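Hypothetical protein Atu0636 (Agrobacterium tumefaciens, PDB 2OZV) is a predicted O-methyltransferase, which probably transfers a methyl group from S-adenosylmethionine to a substrate not yet identified. Local coordinates at residues F236-D239 against L240-R244; L80-P83 against D84-A87; I153-A156 against S157-V161. All blocks are in the same frame, centred on the assembly; numbering follows the deposited sequence.

Contact 1: residues F236-D239 against L240-R244; sequences FVDD and LNNGR
Asn241 N donates a hydrogen bond to Val237 O at 2.8 Å, and on either side of it Leu240 N bonds to Phe236 O and Asn242 N to Asp238 O, three successive i to i+4 bonds of a helix running out. The next carbonyl breaks the series: Asp239 O takes Arg244 N at 2.9 Å, five residues on, with the donor nearly along the C=O axis. Gly243 N turns back to Leu240 O within the same turn, and Gly243 has positive phi (71°). This is a Schellman motif, which closes helix 235-241 near the C-terminal end of the modelled chain. Asp238 OD2 stands 3.7 Å from Asn242 OD1, oxygen near oxygen, with the carboxylate and amide planes 73° apart. Asp239 OD1 rests against the aliphatic part of Arg244, 3.9 Å from CD, while NE stays 5.1 Å from OD1; the opposite charges probably attract weakly at that distance. The apolar contact lies one turn back. With Phe236 CG anti to its own N (chi1 -176°), the ring swings toward Leu240, whose CG sits 4.2 Å above one face, offset toward the rim. Both leucine methyls lie over that same face, CD1 nearest CE2 and CD2 nearest CZ. Leu240 also reaches Ser30 of helix 24-30, and Tyr247 packs on the Phe236 side chain.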
loop_
_atom_site.group_PDB
_atom_site.type_symbol
_atom_site.label_atom_id
_atom_site.label_comp_id
_atom_site.label_asym_id
_atom_site.label_seq_id
_atom_site.Cartn_x
_atom_site.Cartn_y
_atom_site.Cartn_z
ATOM N N PHE B 236 1.487 -11.086 -19.436
ATOM C CA PHE B 236 0.348 -10.190 -19.207
ATOM C C PHE B 236 0.748 -8.737 -19.442
ATOM O O PHE B 236 0.040 -8.001 -20.124
ATOM C CB PHE B 236 -0.285 -10.354 -17.815
ATOM C CG PHE B 236 -1.528 -9.508 -17.609
ATOM C CD1 PHE B 236 -2.647 -9.667 -18.435
ATOM C CD2 PHE B 236 -1.586 -8.557 -16.591
ATOM C CE1 PHE B 236 -3.797 -8.889 -18.247
ATOM C CE2 PHE B 236 -2.734 -7.781 -16.400
ATOM C CZ PHE B 236 -3.834 -7.949 -17.217
ATOM N N VAL B 237 1.888 -8.338 -18.878
ATOM C CA VAL B 237 2.384 -6.968 -19.022
ATOM C C VAL B 237 2.733 -6.658 -20.477
ATOM O O VAL B 237 2.499 -5.540 -20.967
ATOM C CB VAL B 237 3.582 -6.707 -18.083
ATOM C CG1 VAL B 237 4.212 -5.335 -18.336
ATOM C CG2 VAL B 237 3.125 -6.841 -16.623
ATOM N N ASP B 238 3.261 -7.647 -21.179
ATOM C CA ASP B 238 3.545 -7.443 -22.587
ATOM C C ASP B 238 2.276 -7.141 -23.392
ATOM O O ASP B 238 2.293 -6.242 -24.237
ATOM C CB ASP B 238 4.316 -8.615 -23.188
ATOM C CG ASP B 238 4.935 -8.262 -24.519
ATOM O OD1 ASP B 238 5.702 -7.266 -24.595
ATOM O OD2 ASP B 238 4.619 -8.961 -25.495
ATOM N N ASP B 239 1.194 -7.882 -23.131
ATOM C CA ASP B 239 -0.130 -7.579 -23.699
ATOM C C ASP B 239 -0.615 -6.158 -23.365
ATOM O O ASP B 239 -1.161 -5.466 -24.238
ATOM C CB ASP B 239 -1.175 -8.596 -23.233
ATOM C CG ASP B 239 -1.043 -9.932 -23.925
ATOM O OD1 ASP B 239 -0.478 -9.973 -25.038
ATOM O OD2 ASP B 239 -1.510 -10.943 -23.350
ATOM N N LEU B 240 -0.438 -5.731 -22.115
ATOM C CA LEU B 240 -0.809 -4.374 -21.719
ATOM C C LEU B 240 -0.006 -3.361 -22.542
ATOM O O LEU B 240 -0.573 -2.409 -23.101
ATOM C CB LEU B 240 -0.607 -4.152 -20.220
ATOM C CG LEU B 240 -1.453 -5.011 -19.278
ATOM C CD1 LEU B 240 -1.154 -4.574 -17.857
ATOM C CD2 LEU B 240 -2.969 -4.968 -19.582
ATOM N N ASN B 241 1.298 -3.604 -22.655
ATOM C CA ASN B 241 2.189 -2.732 -23.419
ATOM C C ASN B 241 1.843 -2.585 -24.903
ATOM O O ASN B 241 1.955 -1.487 -25.460
ATOM C CB ASN B 241 3.644 -3.174 -23.247
ATOM C CG ASN B 241 4.627 -2.091 -23.637
ATOM O OD1 ASN B 241 4.595 -0.976 -23.101
ATOM N ND2 ASN B 241 5.509 -2.411 -24.577
ATOM N N ASN B 242 1.414 -3.681 -25.527
ATOM C CA ASN B 242 1.032 -3.695 -26.933
ATOM C C ASN B 242 -0.356 -3.103 -27.192
ATOM O O ASN B 242 -0.778 -3.014 -28.341
ATOM C CB ASN B 242 1.069 -5.129 -27.503
ATOM C CG ASN B 242 2.485 -5.732 -27.544
ATOM O OD1 ASN B 242 2.658 -6.899 -27.919
ATOM N ND2 ASN B 242 3.492 -4.944 -27.144
ATOM N N GLY B 243 -1.078 -2.718 -26.137
ATOM C CA GLY B 243 -2.470 -2.291 -26.310
ATOM C C GLY B 243 -3.372 -3.468 -26.645
ATOM O O GLY B 243 -4.486 -3.287 -27.132
ATOM N N ARG B 244 -2.885 -4.679 -26.369
ATOM C CA ARG B 244 -3.591 -5.928 -26.662
ATOM C C ARG B 244 -4.605 -6.344 -25.589
ATOM O O ARG B 244 -5.349 -7.323 -25.771
ATOM C CB ARG B 244 -2.581 -7.066 -26.872
ATOM C CG ARG B 244 -1.932 -7.074 -28.257
ATOM C CD ARG B 244 -1.327 -8.446 -28.553
ATOM N NE ARG B 244 -0.911 -8.696 -29.945
ATOM C CZ ARG B 244 -1.235 -7.984 -31.034
ATOM N NH1 ARG B 244 -2.007 -6.898 -30.957
ATOM N NH2 ARG B 244 -0.765 -8.366 -32.227
#

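Contact 2: residues L80-P83 against D84-A87; sequences LELP and DNAA
Asn85 folds its side chain back into the turn, its CB 3.6 Å from Leu80 O and 3.5 Å from Leu82 O. Its CG lies beside the backbone N (chi1 -61°), which carries the amide toward the preceding residues: ND2 comes 3.9 Å from Leu82 CB and gives its hydrogen bond to Ser79 O, near the end of helix 70-80. That bond fixes the rotation of the amide. Leu82, whose CG likewise stands opposite its carbonyl carbon, comes nearest to the asparagine with CB. Between the two residues the chain makes a short 3-10 turn, starting at Pro83, in the loop that joins helix 70-80 to strand 92-96, at one edge of the sheet of this Rossmann-like methyltransferase fold. Asn85 N bonds to Leu82 O at 2.9 Å and Ala86 N to Pro83 O at 3.2 Å, both i to i+3. The donors sit well above the carbonyl planes, 45° out for Leu82 and 72° out for Pro83, so neither uses a lone pair. Ala86 CB meets Pro83 O at 3.5 Å. The Leu80 side chain packs on Ile92 and Val94 of strand 92-96.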
loop_
_atom_site.group_PDB
_atom_site.type_symbol
_atom_site.label_atom_id
_atom_site.label_comp_id
_atom_site.label_asym_id
_atom_site.label_seq_id
_atom_site.Cartn_x
_atom_site.Cartn_y
_atom_site.Cartn_z
ATOM N N LEU B 80 -0.444 14.773 -32.029
ATOM C CA LEU B 80 -1.650 14.171 -32.589
ATOM C C LEU B 80 -1.637 14.100 -34.107
ATOM O O LEU B 80 -2.269 13.217 -34.672
ATOM C CB LEU B 80 -2.891 14.926 -32.120
ATOM C CG LEU B 80 -3.435 14.578 -30.748
ATOM C CD1 LEU B 80 -4.686 15.408 -30.501
ATOM C CD2 LEU B 80 -3.757 13.075 -30.659
ATOM N N GLU B 81 -0.919 15.018 -34.757
ATOM C CA GLU B 81 -0.836 15.094 -36.222
ATOM C C GLU B 81 0.164 14.125 -36.853
ATOM O O GLU B 81 0.145 13.909 -38.066
ATOM C CB GLU B 81 -0.507 16.518 -36.670
ATOM C CG GLU B 81 -1.562 17.540 -36.284
ATOM C CD GLU B 81 -1.092 18.982 -36.454
ATOM O OE1 GLU B 81 0.078 19.218 -36.861
ATOM O OE2 GLU B 81 -1.909 19.886 -36.168
ATOM N N LEU B 82 1.044 13.556 -36.040
ATOM C CA LEU B 82 1.963 12.535 -36.512
ATOM C C LEU B 82 1.175 11.401 -37.169
ATOM O O LEU B 82 0.113 11.009 -36.665
ATOM C CB LEU B 82 2.818 12.009 -35.367
ATOM C CG LEU B 82 3.784 13.019 -34.748
ATOM C CD1 LEU B 82 4.333 12.467 -33.434
ATOM C CD2 LEU B 82 4.903 13.405 -35.731
ATOM N N PRO B 83 1.686 10.868 -38.298
ATOM C CA PRO B 83 0.849 9.979 -39.106
ATOM C C PRO B 83 0.541 8.660 -38.400
ATOM O O PRO B 83 -0.490 8.044 -38.679
ATOM C CB PRO B 83 1.678 9.764 -40.389
ATOM C CG PRO B 83 3.085 10.045 -39.998
ATOM C CD PRO B 83 3.041 11.038 -38.861
ATOM N N ASP B 84 1.410 8.260 -37.475
ATOM C CA ASP B 84 1.183 7.069 -36.669
ATOM C C ASP B 84 0.013 7.202 -35.700
ATOM O O ASP B 84 -0.418 6.197 -35.119
ATOM C CB ASP B 84 2.446 6.691 -35.897
ATOM C CG ASP B 84 3.486 6.002 -36.782
ATOM O OD1 ASP B 84 3.314 5.971 -38.021
ATOM O OD2 ASP B 84 4.474 5.487 -36.227
ATOM N N ASN B 85 -0.476 8.428 -35.505
ATOM C CA ASN B 85 -1.627 8.687 -34.609
ATOM C C ASN B 85 -2.919 8.992 -35.366
ATOM O O ASN B 85 -3.971 9.180 -34.757
ATOM C CB ASN B 85 -1.335 9.850 -33.673
ATOM C CG ASN B 85 -0.151 9.598 -32.778
ATOM O OD1 ASN B 85 0.074 8.478 -32.312
ATOM N ND2 ASN B 85 0.603 10.651 -32.504
ATOM N N ALA B 86 -2.840 9.032 -36.690
ATOM C CA ALA B 86 -3.962 9.479 -37.515
ATOM C C ALA B 86 -5.208 8.600 -37.426
ATOM O O ALA B 86 -6.316 9.080 -37.655
ATOM C CB ALA B 86 -3.525 9.657 -38.989
ATOM N N ALA B 87 -5.034 7.319 -37.108
ATOM C CA ALA B 87 -6.181 6.415 -37.027
ATOM C C ALA B 87 -7.183 6.792 -35.908
ATOM O O ALA B 87 -8.383 6.515 -36.030
ATOM C CB ALA B 87 -5.722 4.979 -36.856
#

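Contact 3: residues I153-A156 against S157-V161; sequences IRTA and SAIMV
The flat peptide carbonyl of Thr155 receives Ile159 N at 3.0 Å, nearly in line with its C=O, whereas Ser157 N comes to Ile153 O tilted 27° from the carbonyl plane and Ala158 N to Arg154 O tilted 19°. These bonds belong to the last turns of helix 148-159, which packs beside strand 116-121 in the alpha/beta core of the Rossmann-like methyltransferase fold and passes into the short strand 160-161. The guanidinium of Arg154 makes a salt bridge with Asp151, through NH1. The threonine hydroxyl is satisfied elsewhere, by Val99 O. Lys211 NZ binds the carbonyl oxygens of both Ser157 and Met160, the latter a selenomethionine. Ala156 turns its methyl to Val119 and Met121 of strand 116-121, while Ile159 packs on Phe116 of the same strand. Ile159 has its CG1 between the backbone N and the carbonyl carbon (chi1 71°), and this brings CG1 to 3.4 Å from Thr155 O, with CG2 at 3.5 Å from the same oxygen; both branches of the isoleucine rest on the same side of that oxygen. The side chains of Thr155 and Ile159, one turn apart, then cross at a slant, Ile159 CG2 touching Thr155 CG2 at 4.1 Å.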
loop_
_atom_site.group_PDB
_atom_site.type_symbol
_atom_site.label_atom_id
_atom_site.label_comp_id
_atom_site.label_asym_id
_atom_site.label_seq_id
_atom_site.Cartn_x
_atom_site.Cartn_y
_atom_site.Cartn_z
ATOM N N ILE B 153 -7.600 15.171 -7.691
ATOM C CA ILE B 153 -8.688 14.239 -7.379
ATOM C C ILE B 153 -9.999 14.976 -7.027
ATOM O O ILE B 153 -11.081 14.502 -7.382
ATOM C CB ILE B 153 -8.249 13.177 -6.325
ATOM C CG1 ILE B 153 -7.207 12.255 -6.995
ATOM C CG2 ILE B 153 -9.435 12.312 -5.871
ATOM C CD1 ILE B 153 -6.375 11.361 -6.047
ATOM N N ARG B 154 -9.918 16.145 -6.390
ATOM C CA ARG B 154 -11.098 16.995 -6.243
ATOM C C ARG B 154 -11.711 17.306 -7.621
ATOM O O ARG B 154 -12.906 17.142 -7.816
ATOM C CB ARG B 154 -10.752 18.303 -5.522
ATOM C CG ARG B 154 -11.947 19.189 -5.191
ATOM C CD ARG B 154 -11.475 20.518 -4.577
ATOM N NE ARG B 154 -10.678 21.242 -5.562
ATOM C CZ ARG B 154 -9.418 21.642 -5.396
ATOM N NH1 ARG B 154 -8.790 21.436 -4.244
ATOM N NH2 ARG B 154 -8.789 22.270 -6.396
ATOM N N THR B 155 -10.880 17.738 -8.570
ATOM C CA THR B 155 -11.364 17.997 -9.941
ATOM C C THR B 155 -11.908 16.715 -10.588
ATOM O O THR B 155 -12.979 16.738 -11.196
ATOM C CB THR B 155 -10.265 18.659 -10.781
ATOM O OG1 THR B 155 -10.006 19.965 -10.237
ATOM C CG2 THR B 155 -10.686 18.757 -12.292
ATOM N N ALA B 156 -11.188 15.598 -10.448
ATOM C CA ALA B 156 -11.623 14.328 -11.064
ATOM C C ALA B 156 -13.032 13.981 -10.600
ATOM O O ALA B 156 -13.872 13.575 -11.409
ATOM C CB ALA B 156 -10.636 13.150 -10.751
ATOM N N SER B 157 -13.284 14.128 -9.305
ATOM C CA SER B 157 -14.607 13.878 -8.756
ATOM C C SER B 157 -15.641 14.836 -9.353
ATOM O O SER B 157 -16.714 14.397 -9.760
ATOM C CB SER B 157 -14.583 13.973 -7.223
ATOM O OG SER B 157 -15.881 13.742 -6.692
ATOM N N ALA B 158 -15.325 16.130 -9.433
ATOM C CA ALA B 158 -16.310 17.115 -9.918
ATOM C C ALA B 158 -16.762 16.858 -11.362
ATOM O O ALA B 158 -17.928 17.087 -11.707
ATOM C CB ALA B 158 -15.762 18.505 -9.797
ATOM N N ILE B 159 -15.831 16.390 -12.194
ATOM C CA ILE B 159 -16.084 16.253 -13.636
ATOM C C ILE B 159 -16.565 14.864 -14.031
ATOM O O ILE B 159 -16.822 14.594 -15.229
ATOM C CB ILE B 159 -14.841 16.650 -14.491
ATOM C CG1 ILE B 159 -13.714 15.599 -14.353
ATOM C CG2 ILE B 159 -14.338 18.069 -14.100
ATOM C CD1 ILE B 159 -12.465 15.926 -15.217
HETATM N N MSE B 160 -16.646 13.981 -13.033
HETATM C CA MSE B 160 -17.044 12.587 -13.230
HETATM C C MSE B 160 -18.545 12.374 -13.067
HETATM O O MSE B 160 -19.144 12.865 -12.117
HETATM C CB MSE B 160 -16.347 11.686 -12.212
HETATM C CG MSE B 160 -16.449 10.207 -12.562
HETATM SE SE MSE B 160 -15.021 9.723 -13.792
HETATM C CE MSE B 160 -13.580 9.890 -12.495
ATOM N N VAL B 161 -19.138 11.572 -13.945
ATOM C CA VAL B 161 -20.503 11.109 -13.742
ATOM C C VAL B 161 -20.540 10.224 -12.482
ATOM O O VAL B 161 -19.518 9.653 -12.070
ATOM C CB VAL B 161 -21.072 10.323 -14.964
ATOM C CG1 VAL B 161 -20.960 11.143 -16.257
ATOM C CG2 VAL B 161 -20.365 8.975 -15.119
#

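How the contacts relate
From the N terminus the chain reaches contact 2 first, in the connection from helix 70-80 to edge strand 92-96. Contact 3 follows, setting the end of helix 148-159 against strand 116-121 just ahead of strand 164-170. Contact 1 comes last, closing helix 235-241 beyond strand 218-224, the sheet's other outermost strand, and lies against helix 24-30. Each joins adjacent segments, so none closes a long loop, and the three lie in series without nesting or crossing. None touches another. Nearest atoms of contacts 1 and 2 are about 11 Å apart. Contacts 1 and 3, on opposite sides of the chain's centre, have their nearest atoms about 20 Å apart.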